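Pyruvate kinase (Pyrobaculum aerophilum, PDB 3QTG) catalyses the last step of glycolysis, the transfer of phosphate from phosphoenolpyruvate to ADP to give pyruvate and ATP, with the help of divalent metal ions. Local coordinates at residues A[109-112]-A[113-116]; A[205-208]-A[209-212]; A[240-243]-A[244-247]; A[401-405]-A[406-410]; A[423-427]-A[428-432]. All blocks are in the same frame, centred on the assembly; numbering follows the deposited sequence.

Interaction 1. Residues A[109-112]-A[113-116]; sequences KSDG and TYIP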
# COMPACT_ATOMS: atom_id res chain seq x y z
N LYS A 109 -32.81 15.95 -54.17
CA LYS A 109 -33.70 17.04 -54.60
C LYS A 109 -35.15 16.64 -54.46
O LYS A 109 -35.57 15.63 -55.01
CB LYS A 109 -33.40 17.52 -56.04
CG LYS A 109 -34.39 18.58 -56.51
CD LYS A 109 -33.73 19.74 -57.20
CE LYS A 109 -34.76 20.84 -57.47
NZ LYS A 109 -34.11 22.05 -58.02
N SER A 110 -35.91 17.43 -53.71
CA SER A 110 -37.34 17.17 -53.53
C SER A 110 -38.20 18.02 -54.46
O SER A 110 -37.70 18.94 -55.10
CB SER A 110 -37.75 17.42 -52.07
OG SER A 110 -38.11 18.77 -51.90
N ASP A 111 -39.48 17.68 -54.53
CA ASP A 111 -40.49 18.43 -55.28
C ASP A 111 -41.26 19.35 -54.34
O ASP A 111 -42.31 19.88 -54.69
CB ASP A 111 -41.49 17.46 -55.92
CG ASP A 111 -42.20 16.57 -54.89
OD1 ASP A 111 -41.85 16.63 -53.68
OD2 ASP A 111 -43.12 15.82 -55.28
N GLY A 112 -40.74 19.52 -53.12
CA GLY A 112 -41.41 20.33 -52.12
C GLY A 112 -42.21 19.56 -51.09
O GLY A 112 -42.43 20.06 -49.99
N THR A 113 -42.62 18.33 -51.40
CA THR A 113 -43.50 17.57 -50.48
C THR A 113 -42.78 16.75 -49.39
O THR A 113 -43.43 16.15 -48.52
CB THR A 113 -44.49 16.64 -51.24
OG1 THR A 113 -43.76 15.66 -51.98
CG2 THR A 113 -45.38 17.42 -52.22
N TYR A 114 -41.45 16.71 -49.42
CA TYR A 114 -40.68 15.95 -48.43
C TYR A 114 -39.29 16.54 -48.20
O TYR A 114 -38.86 17.40 -48.97
CB TYR A 114 -40.56 14.47 -48.85
CG TYR A 114 -39.82 14.28 -50.16
CD1 TYR A 114 -38.44 14.05 -50.15
CD2 TYR A 114 -40.47 14.34 -51.39
CE1 TYR A 114 -37.73 13.88 -51.31
CE2 TYR A 114 -39.76 14.16 -52.58
CZ TYR A 114 -38.39 13.93 -52.52
OH TYR A 114 -37.65 13.75 -53.66
N ILE A 115 -38.59 16.06 -47.17
CA ILE A 115 -37.21 16.49 -46.90
C ILE A 115 -36.26 15.53 -47.61
O ILE A 115 -36.28 14.32 -47.34
CB ILE A 115 -36.84 16.52 -45.37
CG1 ILE A 115 -37.92 17.16 -44.50
CG2 ILE A 115 -35.45 17.15 -45.14
CD1 ILE A 115 -38.50 18.46 -45.04
N PRO A 116 -35.42 16.06 -48.52
CA PRO A 116 -34.50 15.20 -49.20
C PRO A 116 -33.19 14.96 -48.42
O PRO A 116 -32.52 15.90 -47.97
CB PRO A 116 -34.26 15.94 -50.52
CG PRO A 116 -34.40 17.38 -50.16
CD PRO A 116 -35.29 17.47 -48.96
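Asp111 and Thr113 meet through hydrogen bonds gathered on one oxygen. Asp111 OD1 accepts from Thr113 N at 2.9 Å, an Asx turn, and from Thr113 OG1 at 2.7 Å. The hydroxyl comes in on the syn side and stays near the carboxylate plane, whereas the amide reaches the same oxygen from above that plane, 46° out of it. With chi1 at 59°, CG of Asp111 sits between its own N and carbonyl carbon, and this turns OD1 back over the chain that follows. One residue earlier, Ser110 OG accepts from Gly112 N at 3.0 Å, so an ST turn overlaps the Asx turn. Gly112 suits its place there: at its positive phi a side chain would be jammed against the carbonyl O of Asp111. Ser110 OG is also 3.3 Å from Tyr114 O, a weak bond at most, and not a settled one, since the hydroxyl also bonds to Thr91 OG1.

Carbon contacts complete the turn. Ser110 CB lies over one face of the Tyr114 ring, 3.6 Å from its centroid and 15° off the normal, a CH-pi contact. Pro116 CG comes within 3.9 Å of Ser110 CB.

The turn links strand 101-106 to strand 115-117, which pair in parallel in the mixed sheet of the lid-like B domain. Tyr114 rests on Lys105 and bonds through its hydroxyl to Ser107, while Ile115 packs against Val102 and Phe104.

Interaction 2. Residues A[205-208]-A[209-212]; sequences AKSC and KDVD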
# COMPACT_ATOMS: atom_id res chain seq x y z
N ALA A 205 -14.34 9.97 -36.28
CA ALA A 205 -13.71 8.66 -36.38
C ALA A 205 -14.33 7.71 -35.36
O ALA A 205 -14.70 8.12 -34.26
CB ALA A 205 -12.21 8.79 -36.15
N LYS A 206 -14.49 6.44 -35.71
CA LYS A 206 -15.01 5.48 -34.71
C LYS A 206 -14.31 4.13 -34.76
O LYS A 206 -14.71 3.20 -34.05
CB LYS A 206 -16.55 5.31 -34.79
CG LYS A 206 -17.08 4.79 -36.12
CD LYS A 206 -18.62 4.68 -36.12
CE LYS A 206 -19.14 4.33 -37.53
NZ LYS A 206 -20.60 4.08 -37.57
N SER A 207 -13.28 4.02 -35.60
CA SER A 207 -12.42 2.85 -35.62
C SER A 207 -10.98 3.24 -35.92
O SER A 207 -10.71 4.32 -36.46
CB SER A 207 -12.92 1.83 -36.65
OG SER A 207 -12.70 2.31 -37.96
N CYS A 208 -10.07 2.34 -35.58
CA CYS A 208 -8.67 2.50 -35.94
C CYS A 208 -8.45 2.66 -37.44
O CYS A 208 -7.59 3.44 -37.84
CB CYS A 208 -7.85 1.36 -35.36
SG CYS A 208 -8.15 1.28 -33.57
N LYS A 209 -9.25 1.96 -38.25
CA LYS A 209 -9.16 2.05 -39.71
C LYS A 209 -9.32 3.49 -40.20
O LYS A 209 -8.55 3.95 -41.06
CB LYS A 209 -10.19 1.13 -40.40
CG LYS A 209 -9.95 0.97 -41.92
CD LYS A 209 -11.03 0.16 -42.63
CE LYS A 209 -10.69 -0.05 -44.12
NZ LYS A 209 -10.95 1.16 -44.98
N ASP A 210 -10.31 4.19 -39.64
CA ASP A 210 -10.58 5.60 -39.92
C ASP A 210 -9.37 6.50 -39.64
O ASP A 210 -9.02 7.36 -40.46
CB ASP A 210 -11.76 6.07 -39.08
CG ASP A 210 -13.11 5.64 -39.64
OD1 ASP A 210 -13.20 5.35 -40.86
OD2 ASP A 210 -14.09 5.62 -38.87
N VAL A 211 -8.75 6.29 -38.48
CA VAL A 211 -7.58 7.07 -38.07
C VAL A 211 -6.38 6.83 -39.00
O VAL A 211 -5.74 7.78 -39.46
CB VAL A 211 -7.22 6.80 -36.58
CG1 VAL A 211 -6.09 7.69 -36.12
CG2 VAL A 211 -8.44 7.01 -35.70
N ASP A 212 -6.11 5.56 -39.28
CA ASP A 212 -5.04 5.12 -40.20
C ASP A 212 -5.16 5.71 -41.61
O ASP A 212 -4.15 6.00 -42.26
CB ASP A 212 -5.01 3.59 -40.31
CG ASP A 212 -4.59 2.89 -39.01
OD1 ASP A 212 -4.29 3.57 -37.99
OD2 ASP A 212 -4.56 1.64 -39.02
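Lys206 N donates a hydrogen bond to Asp210 OD2, nearly straight but rather long (3.3 Å, 170°), which uses the anti lone pair of the carboxylate oxygen. CG of Asp210 lies beside its own backbone N (chi1 -79°), and this turns the carboxylate toward the loop before the helix. The other oxygen, OD1, bonds to Thr178 OG1, so both carboxylate oxygens have partners. Asp210 N points at Ser207 OG, the N-cap, across 3.5 Å, a weak but well-directed capping bond. Ser207 O receives Val211 N, also weakly, and Cys208 O receives Asp212 N at 3.0 Å, the first firm bond of the helical ladder. Lys206 O is met by Asn239 ND2. Among carbons, Ala205 CB touches Asp210 CB at 4.0 Å and Val211 CG2 at 4.2 Å. With an alanine in place of Asp210, Lys206 N and Thr178 OG1 would probably lose their shared carboxylate, and the loop could shift. The carboxylate bridges the loop to the first turn and the serine caps it weakly where helix 208-220 follows barrel strand 199-202, a beta-alpha loop of the TIM barrel; the Ala205 side chain lies about 7 Å from those of Lys230 and Glu232, the probable transition-state stabiliser and magnesium ligand.

Interaction 3. Residues A[240-243]-A[244-247]; sequences LEEL and VQCS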
# COMPACT_ATOMS: atom_id res chain seq x y z
N LEU A 240 -13.73 3.17 -27.27
CA LEU A 240 -12.74 4.08 -26.67
C LEU A 240 -11.35 3.46 -26.47
O LEU A 240 -10.34 4.06 -26.86
CB LEU A 240 -13.28 4.65 -25.35
CG LEU A 240 -12.59 5.87 -24.75
CD1 LEU A 240 -12.57 7.03 -25.73
CD2 LEU A 240 -13.34 6.25 -23.48
N GLU A 241 -11.31 2.26 -25.88
CA GLU A 241 -10.07 1.50 -25.68
C GLU A 241 -9.16 1.50 -26.91
O GLU A 241 -7.99 1.92 -26.84
CB GLU A 241 -10.38 0.06 -25.28
CG GLU A 241 -10.99 -0.09 -23.89
CD GLU A 241 -9.97 0.07 -22.78
OE1 GLU A 241 -8.89 -0.57 -22.87
OE2 GLU A 241 -10.23 0.82 -21.81
N GLU A 242 -9.71 1.06 -28.04
CA GLU A 242 -8.95 0.94 -29.29
C GLU A 242 -8.68 2.27 -29.96
O GLU A 242 -7.61 2.48 -30.52
CB GLU A 242 -9.66 -0.01 -30.27
CG GLU A 242 -9.82 -1.45 -29.70
CD GLU A 242 -8.48 -2.21 -29.65
OE1 GLU A 242 -8.12 -2.84 -30.68
OE2 GLU A 242 -7.80 -2.19 -28.59
N LEU A 243 -9.65 3.18 -29.90
CA LEU A 243 -9.49 4.50 -30.48
C LEU A 243 -8.40 5.31 -29.77
O LEU A 243 -7.63 6.01 -30.42
CB LEU A 243 -10.80 5.29 -30.47
CG LEU A 243 -11.76 5.11 -31.65
CD1 LEU A 243 -12.97 5.99 -31.45
CD2 LEU A 243 -11.09 5.44 -32.97
N VAL A 244 -8.38 5.24 -28.45
CA VAL A 244 -7.37 5.94 -27.67
C VAL A 244 -6.00 5.42 -28.07
O VAL A 244 -5.12 6.21 -28.38
CB VAL A 244 -7.64 5.84 -26.14
CG1 VAL A 244 -6.39 6.21 -25.35
CG2 VAL A 244 -8.82 6.74 -25.76
N GLN A 245 -5.85 4.09 -28.12
CA GLN A 245 -4.54 3.48 -28.42
C GLN A 245 -3.99 3.74 -29.82
O GLN A 245 -2.78 3.61 -30.04
CB GLN A 245 -4.54 1.99 -28.09
CG GLN A 245 -4.73 1.74 -26.61
CD GLN A 245 -4.75 0.27 -26.25
OE1 GLN A 245 -3.70 -0.37 -26.12
NE2 GLN A 245 -5.95 -0.28 -26.07
N CYS A 246 -4.84 4.15 -30.76
CA CYS A 246 -4.33 4.47 -32.08
C CYS A 246 -4.19 5.98 -32.37
O CYS A 246 -3.82 6.34 -33.49
CB CYS A 246 -5.15 3.78 -33.16
SG CYS A 246 -6.66 4.59 -33.50
N SER A 247 -4.44 6.82 -31.36
CA SER A 247 -4.35 8.29 -31.47
C SER A 247 -2.95 8.83 -31.13
O SER A 247 -2.16 8.13 -30.50
CB SER A 247 -5.34 8.93 -30.50
OG SER A 247 -6.65 8.44 -30.70
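At the C-terminal end of the short helix 240-245, and just past it, two side chains turn back onto helix carbonyls, Gln245 onto Glu241 and Ser247 onto Leu243. Gln245 NE2 donates to Glu241 O at 3.1 Å. It comes from above the carbonyl plane, 67° out of it, although the oxygen lies almost in the plane of the amide. Gln245 N reaches the same carbonyl in a weak helical bond, so one residue grips this oxygen by backbone and side chain together. The chain of Gln245 runs out extended, yet CG stays beside the backbone N (chi1 -64°), which lays it along the preceding turn. The amide passes 3.7 Å from Glu242 OE2, measured from NE2, with the two planes nearly perpendicular. The Glu241 carboxylate is engaged elsewhere, in a salt bridge with Lys279 and a hydrogen bond with Tyr280 OH.

In the TIM barrel this helix belongs to the connection from strand 226-231 to strand 249-253, and its buried side packs between helices 208-220 and 266-279. On that side Leu240 CD1 meets Val244 CG2 at 3.8 Å, alongside the helical bond from Val244 N to Leu240 O (2.8 Å). Leu240 continues onto Ile273 and Thr276, while Leu243 leans on Val211.

Where the chain leaves the helix, Leu243 O takes the hydroxyl of Ser247, with OG at 2.6 Å and tilted 28° from the carbonyl plane. Cys246 N is shared weakly between this oxygen and Glu242 O, and Ser247 N returns to Val244 O at 3.1 Å.

Interaction 4. Residues A[401-405]-A[406-410]; sequences VGTPN and VRVAR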
# COMPACT_ATOMS: atom_id res chain seq x y z
N VAL A 401 12.30 21.58 -21.68
CA VAL A 401 12.74 20.66 -22.71
C VAL A 401 13.57 21.40 -23.73
O VAL A 401 13.07 22.31 -24.38
CB VAL A 401 11.55 19.96 -23.42
CG1 VAL A 401 12.04 18.94 -24.44
CG2 VAL A 401 10.59 19.33 -22.41
N GLY A 402 14.83 21.01 -23.88
CA GLY A 402 15.65 21.54 -24.94
C GLY A 402 15.51 20.63 -26.13
O GLY A 402 15.50 19.40 -25.96
N THR A 403 15.38 21.22 -27.32
CA THR A 403 15.37 20.46 -28.56
C THR A 403 16.05 21.24 -29.71
O THR A 403 15.97 22.47 -29.76
CB THR A 403 13.90 19.99 -28.95
OG1 THR A 403 13.94 19.16 -30.11
CG2 THR A 403 12.96 21.15 -29.20
N PRO A 404 16.75 20.54 -30.62
CA PRO A 404 17.31 21.28 -31.78
C PRO A 404 16.34 21.44 -32.96
O PRO A 404 16.70 22.02 -33.99
CB PRO A 404 18.52 20.43 -32.19
CG PRO A 404 18.23 19.03 -31.66
CD PRO A 404 17.11 19.10 -30.65
N ASN A 405 15.14 20.89 -32.82
CA ASN A 405 14.14 20.93 -33.88
C ASN A 405 12.99 21.84 -33.46
O ASN A 405 12.33 21.61 -32.44
CB ASN A 405 13.63 19.51 -34.18
CG ASN A 405 12.69 19.44 -35.39
OD1 ASN A 405 12.33 20.46 -36.00
ND2 ASN A 405 12.28 18.23 -35.73
N VAL A 406 12.78 22.90 -34.23
CA VAL A 406 11.73 23.88 -33.94
C VAL A 406 10.34 23.24 -34.06
O VAL A 406 9.44 23.57 -33.30
CB VAL A 406 11.88 25.18 -34.80
CG1 VAL A 406 11.62 24.90 -36.27
CG2 VAL A 406 10.97 26.29 -34.28
N ARG A 407 10.19 22.31 -34.99
CA ARG A 407 8.94 21.58 -35.15
C ARG A 407 8.59 20.68 -33.94
O ARG A 407 7.41 20.50 -33.61
CB ARG A 407 8.92 20.79 -36.46
CG ARG A 407 8.86 21.69 -37.68
CD ARG A 407 8.98 20.91 -38.99
NE ARG A 407 7.70 20.29 -39.34
CZ ARG A 407 7.44 19.66 -40.49
NH1 ARG A 407 8.37 19.55 -41.44
NH2 ARG A 407 6.24 19.14 -40.69
N VAL A 408 9.60 20.12 -33.30
CA VAL A 408 9.41 19.39 -32.03
C VAL A 408 8.99 20.36 -30.90
O VAL A 408 8.03 20.09 -30.17
CB VAL A 408 10.68 18.55 -31.62
CG1 VAL A 408 10.48 17.91 -30.26
CG2 VAL A 408 10.97 17.46 -32.66
N ALA A 409 9.66 21.50 -30.79
CA ALA A 409 9.27 22.49 -29.78
C ALA A 409 7.79 22.88 -29.88
O ALA A 409 7.11 22.99 -28.87
CB ALA A 409 10.16 23.74 -29.86
N ARG A 410 7.32 23.09 -31.11
CA ARG A 410 5.93 23.45 -31.36
C ARG A 410 4.95 22.35 -30.97
O ARG A 410 3.88 22.62 -30.46
CB ARG A 410 5.76 23.79 -32.84
CG ARG A 410 6.37 25.13 -33.24
CD ARG A 410 6.54 25.19 -34.75
NE ARG A 410 7.18 26.43 -35.17
CZ ARG A 410 7.60 26.68 -36.42
NH1 ARG A 410 7.46 25.78 -37.39
NH2 ARG A 410 8.18 27.84 -36.68
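Thr403, at the end of strand 399-403, splits at CB into two branches that both meet the helix beginning at Val406. The hydroxyl branch stands opposite the backbone N about the CA-CB bond (chi1 -175°), and this brings OG1 against the side of Val408, 3.6 Å from its CB and nearly as close to CG1. The same OG1 donates to Ser381 O and weakly accepts Asn405 N at 3.4 Å, as in an ST turn. The methyl branch goes the other way: CG2 lies 3.7 Å from Ala409 N and 3.9 Å from Ala409 CB. A valine here would probably leave Ser381 O without its donor and deprive Asn405 N of its weak acceptor.

Asn405 then starts the helix. Its carbonyl O receives Ala409 N at 3.1 Å in a nearly straight bond (164°). Its side chain is modelled in two conformers; in one, OD1 accepts Arg407 N at 3.0 Å, the N-H approaching from above the carbonyl plane, an N-cap bond described for that conformer alone. There the Asn405 side chain crosses that of Val408 at about a right angle, ND2 3.4 Å from CG2.

The chemistry thus has three parts: methyl groups and a satisfied hydroxyl seat the helix on its strand within the beta-alpha-beta unit, Asn405 caps its start, and beyond the two segments Arg407 and Arg410 pair with Asp195 and Glu68 of the barrel domain.

Interaction 5. Residues A[423-427]-A[428-432]; sequences IPAEN and YEEGL. With SO4 (sulfate ion), chain C.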
# COMPACT_ATOMS: atom_id res chain seq x y z
N ILE A 423 17.05 24.88 -28.75
CA ILE A 423 18.48 24.85 -28.41
C ILE A 423 19.25 23.99 -29.44
O ILE A 423 19.20 22.77 -29.37
CB ILE A 423 18.74 24.29 -26.98
CG1 ILE A 423 18.03 25.15 -25.93
CG2 ILE A 423 20.24 24.23 -26.67
CD1 ILE A 423 18.04 24.55 -24.55
N PRO A 424 19.94 24.65 -30.40
CA PRO A 424 20.84 23.96 -31.33
C PRO A 424 21.99 23.27 -30.57
O PRO A 424 22.57 23.87 -29.66
CB PRO A 424 21.40 25.09 -32.19
CG PRO A 424 20.42 26.21 -32.05
CD PRO A 424 19.89 26.10 -30.67
N ALA A 425 22.28 22.01 -30.92
CA ALA A 425 23.32 21.21 -30.25
C ALA A 425 23.77 20.06 -31.14
O ALA A 425 23.00 19.56 -31.97
CB ALA A 425 22.81 20.67 -28.90
N GLU A 426 25.02 19.63 -30.95
CA GLU A 426 25.64 18.66 -31.86
C GLU A 426 25.28 17.24 -31.47
O GLU A 426 25.25 16.34 -32.31
CB GLU A 426 27.17 18.85 -31.91
CG GLU A 426 27.82 18.51 -33.27
CD GLU A 426 26.95 18.88 -34.48
OE1 GLU A 426 26.79 20.10 -34.76
OE2 GLU A 426 26.42 17.96 -35.15
N ASN A 427 24.98 17.07 -30.19
CA ASN A 427 24.72 15.77 -29.61
C ASN A 427 24.00 15.97 -28.27
O ASN A 427 23.83 17.12 -27.82
CB ASN A 427 26.04 15.00 -29.42
CG ASN A 427 27.06 15.79 -28.60
OD1 ASN A 427 26.76 16.28 -27.51
ND2 ASN A 427 28.28 15.91 -29.11
N TYR A 428 23.61 14.87 -27.65
CA TYR A 428 22.82 14.90 -26.43
C TYR A 428 23.55 15.58 -25.30
O TYR A 428 22.99 16.46 -24.65
CB TYR A 428 22.45 13.50 -26.01
CG TYR A 428 21.23 12.95 -26.69
CD1 TYR A 428 21.33 11.87 -27.55
CD2 TYR A 428 19.97 13.52 -26.47
CE1 TYR A 428 20.20 11.35 -28.17
CE2 TYR A 428 18.84 13.01 -27.09
CZ TYR A 428 18.96 11.92 -27.93
OH TYR A 428 17.87 11.40 -28.56
N GLU A 429 24.81 15.17 -25.09
CA GLU A 429 25.61 15.66 -23.98
C GLU A 429 25.82 17.17 -24.04
O GLU A 429 25.69 17.84 -23.03
CB GLU A 429 26.94 14.88 -23.83
CG GLU A 429 27.44 14.79 -22.37
CD GLU A 429 26.66 13.78 -21.49
OE1 GLU A 429 26.65 12.58 -21.83
OE2 GLU A 429 26.06 14.18 -20.45
N GLU A 430 26.08 17.70 -25.23
CA GLU A 430 26.22 19.15 -25.42
C GLU A 430 24.87 19.87 -25.23
O GLU A 430 24.78 20.92 -24.58
CB GLU A 430 26.85 19.44 -26.79
CG GLU A 430 26.68 20.87 -27.33
CD GLU A 430 27.26 21.05 -28.74
OE1 GLU A 430 28.46 20.71 -28.95
OE2 GLU A 430 26.53 21.55 -29.63
N GLY A 431 23.80 19.27 -25.77
CA GLY A 431 22.46 19.78 -25.57
C GLY A 431 22.07 19.89 -24.10
O GLY A 431 21.60 20.94 -23.66
N LEU A 432 22.29 18.81 -23.35
CA LEU A 432 21.94 18.81 -21.92
C LEU A 432 22.73 19.85 -21.12
O LEU A 432 22.18 20.49 -20.23
CB LEU A 432 22.09 17.41 -21.30
CG LEU A 432 21.35 17.22 -19.96
CD1 LEU A 432 19.81 17.34 -20.10
CD2 LEU A 432 21.74 15.89 -19.28
S SO4 C . 14.23 11.72 -27.88
O1 SO4 C . 15.47 12.44 -28.04
O2 SO4 C . 13.34 12.07 -28.99
O3 SO4 C . 13.58 12.10 -26.62
O4 SO4 C . 14.41 10.27 -27.86
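The side chains of Asn427 and Glu430 cross at about a right angle, their amide and carboxylate planes 55° apart, and each group receives a backbone N-H near the start of the helix. Asn427 OD1 accepts Glu430 N at 2.8 Å, almost in line with its C=O bond, which is the N-cap bond. Glu430 OE2 accepts Glu426 N, also at 2.8 Å, but from above the carboxylate plane, 68° out of it. A first torsion of 162° and an extended chain carry this carboxylate back to the residue before the cap. The third flat group, the Tyr428 ring, stacks with the ring of Tyr448. At its edge, in plane, is O1 of a sulfate ion, 2.7 Å from Tyr428 OH, though the position of that hydroxyl is less certain and the bond must be read with caution.

Behind the cap Ala425 CB presses on Gly431 CA at 3.5 Å, a close approach made possible by the absence of a side chain on Gly431. Gly431 N closes the first helical turn on Asn427 O at 3.0 Å. Two acids come near one another here, with Glu426 OE1 5.3 Å from Glu430 OE2, and the positive end of the helix is likely to ease their repulsion.

Ser381 OG and the backbone N-H groups of Met382, Ser383, Thr385 and Leu386 also hold the sulfate, which probably comes from the crystallisation liquor. This anion pocket beside an N-capped helix of the C-terminal alpha/beta domain resembles the phosphate-binding effector site of regulated pyruvate kinases.

Overall arrangement
Along the chain the five contacts follow in series and cover three regions of the subunit. Interaction 1 lies far out in the mixed sheet of the B domain, its centre about 34 Å from that of interaction 2. Interactions 2 and 3 belong to the TIM barrel, with centres about 9 Å apart; Cys208 SG comes 3.6 Å from Cys246 SG, so the start of helix 208-220 packs on the end of helix 240-245, near the probable active site. Interactions 4 and 5, centres about 12 Å apart, belong to the C-terminal alpha/beta domain, before and after strand 418-422 along the chain, and Thr403 O probably bonds to Ile423 N at 2.8 Å. Interactions 1 and 5, centres about 66 Å apart, lie on opposite sides of the chain's centre.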